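Local coordinates for protein blue-light receptor of the BLUF-family (Rhodobacter sphaeroides, PDB 2BYC) that binds a flavin and probably acts as a blue-light photoreceptor in signal transduction, at residues Ile42-Tyr45 against Phe50-Thr53. Residues are numbered along the deposited sequence; the frame is centred on the assembly and turned at random.
Sequences ILLY and FVQT. With FMN (flavin mononucleotide), chain C.
Ile-42 to Tyr-45 and Phe-50 to Thr-53 pair as the two antiparallel arms of a beta hairpin in the central sheet of the BLUF domain, one face of which receives the flavin. Backbone bonds join Ile-42 to Thr-53 and Leu-44 to Val-51, both of them hydrogen-bonded pairs; in the second, Leu-44 N lies 2.7 Å from Val-51 O. Leu-43, Tyr-45, Phe-50 and Gln-52 occupy the flavin face, and of these Phe-50 and Gln-52 belong to the FMN pocket. The extended chain of Gln-52 leaves the strand with CG anti to the backbone N (chi1 -169°), which carries the amide to the isoalloxazine. There Gln-52 NE2 donates to both FMN N5, at 3.1 Å, and FMN O4, at 3.0 Å, while Gln-52 OE1 is hydrogen-bonded to the Tyr-10 hydroxyl. Leu-43 CD1 packs between Gln-52 CB (3.8 Å) and Phe-50 CD2 (3.7 Å). The Phe-50 ring takes FMN C7M over one face, displaced toward its rim, and meets the Tyr-45 ring obliquely, with planes at 41°. With an alanine here, the flavin methyl and the Tyr-45 ring would probably lose their shared neighbour, and a gap is likely to open beside Leu-43. On the other face, Ile-42 CG1 lies alongside Thr-53 CB, 3.9 Å away, and Leu-44 CD1 packs near Val-51 CB. Helix 120-131 packs on Ile-42, Leu-44 and Thr-53 through Leu-124, His-125 and Ile-128, loop residues Leu-113 and Leu-115 meet Val-51, and strands 5-14 and 96-98 extend the sheet beyond 49-55 and 40-45, respectively.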
loop_
_atom_site.group_PDB
_atom_site.type_symbol
_atom_site.label_atom_id
_atom_site.label_comp_id
_atom_site.label_asym_id
_atom_site.label_seq_id
_atom_site.Cartn_x
_atom_site.Cartn_y
_atom_site.Cartn_z
ATOM N N ILE A 42 0.556 0.611 -3.485
ATOM C CA ILE A 42 -0.870 0.811 -3.412
ATOM C C ILE A 42 -1.251 0.949 -1.916
ATOM O O ILE A 42 -0.641 0.341 -1.063
ATOM C CB ILE A 42 -1.687 -0.365 -4.114
ATOM C CG1 ILE A 42 -1.157 -1.749 -3.651
ATOM C CG2 ILE A 42 -1.586 -0.339 -5.603
ATOM C CD1 ILE A 42 -2.193 -2.919 -3.596
ATOM N N LEU A 43 -2.271 1.748 -1.650
ATOM C CA LEU A 43 -2.820 1.890 -0.338
ATOM C C LEU A 43 -4.272 1.550 -0.354
ATOM O O LEU A 43 -5.061 2.107 -1.137
ATOM C CB LEU A 43 -2.679 3.311 0.008
ATOM C CG LEU A 43 -3.199 3.901 1.326
ATOM C CD1 LEU A 43 -2.585 3.199 2.512
ATOM C CD2 LEU A 43 -3.010 5.411 1.354
ATOM N N LEU A 44 -4.667 0.620 0.492
ATOM C CA LEU A 44 -6.050 0.183 0.496
ATOM C C LEU A 44 -6.631 0.841 1.721
ATOM O O LEU A 44 -6.028 0.782 2.753
ATOM C CB LEU A 44 -6.181 -1.370 0.548
ATOM C CG LEU A 44 -5.518 -2.159 -0.588
ATOM C CD1 LEU A 44 -4.061 -2.200 -0.519
ATOM C CD2 LEU A 44 -5.870 -3.552 -0.449
ATOM N N TYR A 45 -7.826 1.394 1.591
ATOM C CA TYR A 45 -8.440 2.086 2.674
ATOM C C TYR A 45 -9.923 1.642 2.692
ATOM O O TYR A 45 -10.566 1.747 1.671
ATOM C CB TYR A 45 -8.249 3.573 2.525
ATOM C CG TYR A 45 -9.199 4.348 3.413
ATOM C CD1 TYR A 45 -9.002 4.436 4.792
ATOM C CD2 TYR A 45 -10.325 4.952 2.851
ATOM C CE1 TYR A 45 -9.916 5.136 5.605
ATOM C CE2 TYR A 45 -11.211 5.635 3.624
ATOM C CZ TYR A 45 -11.030 5.710 4.973
ATOM O OH TYR A 45 -12.000 6.417 5.679
ATOM N N PHE A 50 -5.930 0.517 7.090
ATOM C CA PHE A 50 -5.202 0.694 5.784
ATOM C C PHE A 50 -4.411 -0.555 5.629
ATOM O O PHE A 50 -3.954 -1.154 6.629
ATOM C CB PHE A 50 -4.153 1.766 5.988
ATOM C CG PHE A 50 -4.674 3.170 6.037
ATOM C CD1 PHE A 50 -4.463 3.985 7.165
ATOM C CD2 PHE A 50 -5.359 3.713 4.974
ATOM C CE1 PHE A 50 -4.909 5.341 7.168
ATOM C CE2 PHE A 50 -5.815 5.027 5.001
ATOM C CZ PHE A 50 -5.557 5.839 6.120
ATOM N N VAL A 51 -4.264 -0.984 4.377
ATOM C CA VAL A 51 -3.275 -2.011 4.018
ATOM C C VAL A 51 -2.448 -1.295 2.977
ATOM O O VAL A 51 -2.970 -0.760 2.051
ATOM C CB VAL A 51 -3.932 -3.319 3.504
ATOM C CG1 VAL A 51 -2.869 -4.257 3.019
ATOM C CG2 VAL A 51 -4.708 -4.037 4.713
ATOM N N GLN A 52 -1.144 -1.202 3.225
ATOM C CA GLN A 52 -0.246 -0.542 2.283
ATOM C C GLN A 52 0.843 -1.492 1.793
ATOM O O GLN A 52 1.395 -2.232 2.573
ATOM C CB GLN A 52 0.315 0.781 2.848
ATOM C CG GLN A 52 0.996 1.513 1.745
ATOM C CD GLN A 52 1.561 2.824 2.188
ATOM O OE1 GLN A 52 1.989 3.005 3.331
ATOM N NE2 GLN A 52 1.568 3.750 1.281
ATOM N N THR A 53 1.078 -1.488 0.477
ATOM C CA THR A 53 2.186 -2.215 -0.127
ATOM C C THR A 53 3.094 -1.199 -0.763
ATOM O O THR A 53 2.604 -0.402 -1.570
ATOM C CB THR A 53 1.674 -3.063 -1.242
ATOM O OG1 THR A 53 0.885 -4.121 -0.679
ATOM C CG2 THR A 53 2.860 -3.676 -2.030
HETATM N N1 FMN C . 4.074 9.239 2.804
HETATM C C2 FMN C . 4.826 8.946 1.688
HETATM O O2 FMN C . 5.710 9.747 1.302
HETATM N N3 FMN C . 4.627 7.805 0.983
HETATM C C4 FMN C . 3.640 6.986 1.405
HETATM O O4 FMN C . 3.491 5.952 0.839
HETATM C C4A FMN C . 2.863 7.264 2.535
HETATM N N5 FMN C . 1.865 6.388 2.929
HETATM C C5A FMN C . 1.133 6.613 4.105
HETATM C C6 FMN C . 0.167 5.726 4.525
HETATM C C7 FMN C . -0.629 5.953 5.657
HETATM C C7M FMN C . -1.585 4.873 6.181
HETATM C C8 FMN C . -0.402 7.101 6.387
HETATM C C8M FMN C . -1.165 7.402 7.667
HETATM C C9 FMN C . 0.581 8.003 5.983
HETATM C C9A FMN C . 1.364 7.748 4.816
HETATM N N10 FMN C . 2.353 8.658 4.380
HETATM C C10 FMN C . 3.106 8.384 3.244
HETATM C "C1'" FMN C . 2.434 10.050 4.911
HETATM C "C2'" FMN C . 3.791 10.063 5.574
HETATM O "O2'" FMN C . 3.493 9.547 6.840
HETATM C "C3'" FMN C . 4.490 11.431 5.661
HETATM O "O3'" FMN C . 3.834 12.204 6.615
HETATM C "C4'" FMN C . 4.583 12.241 4.378
HETATM O "O4'" FMN C . 5.482 11.681 3.397
HETATM C "C5'" FMN C . 5.120 13.636 4.710
HETATM O "O5'" FMN C . 4.167 14.700 4.769
HETATM P P FMN C . 4.856 16.148 4.760
HETATM O O1P FMN C . 3.810 17.271 4.680
HETATM O O2P FMN C . 5.608 16.208 6.084
HETATM O O3P FMN C . 5.758 16.060 3.553
#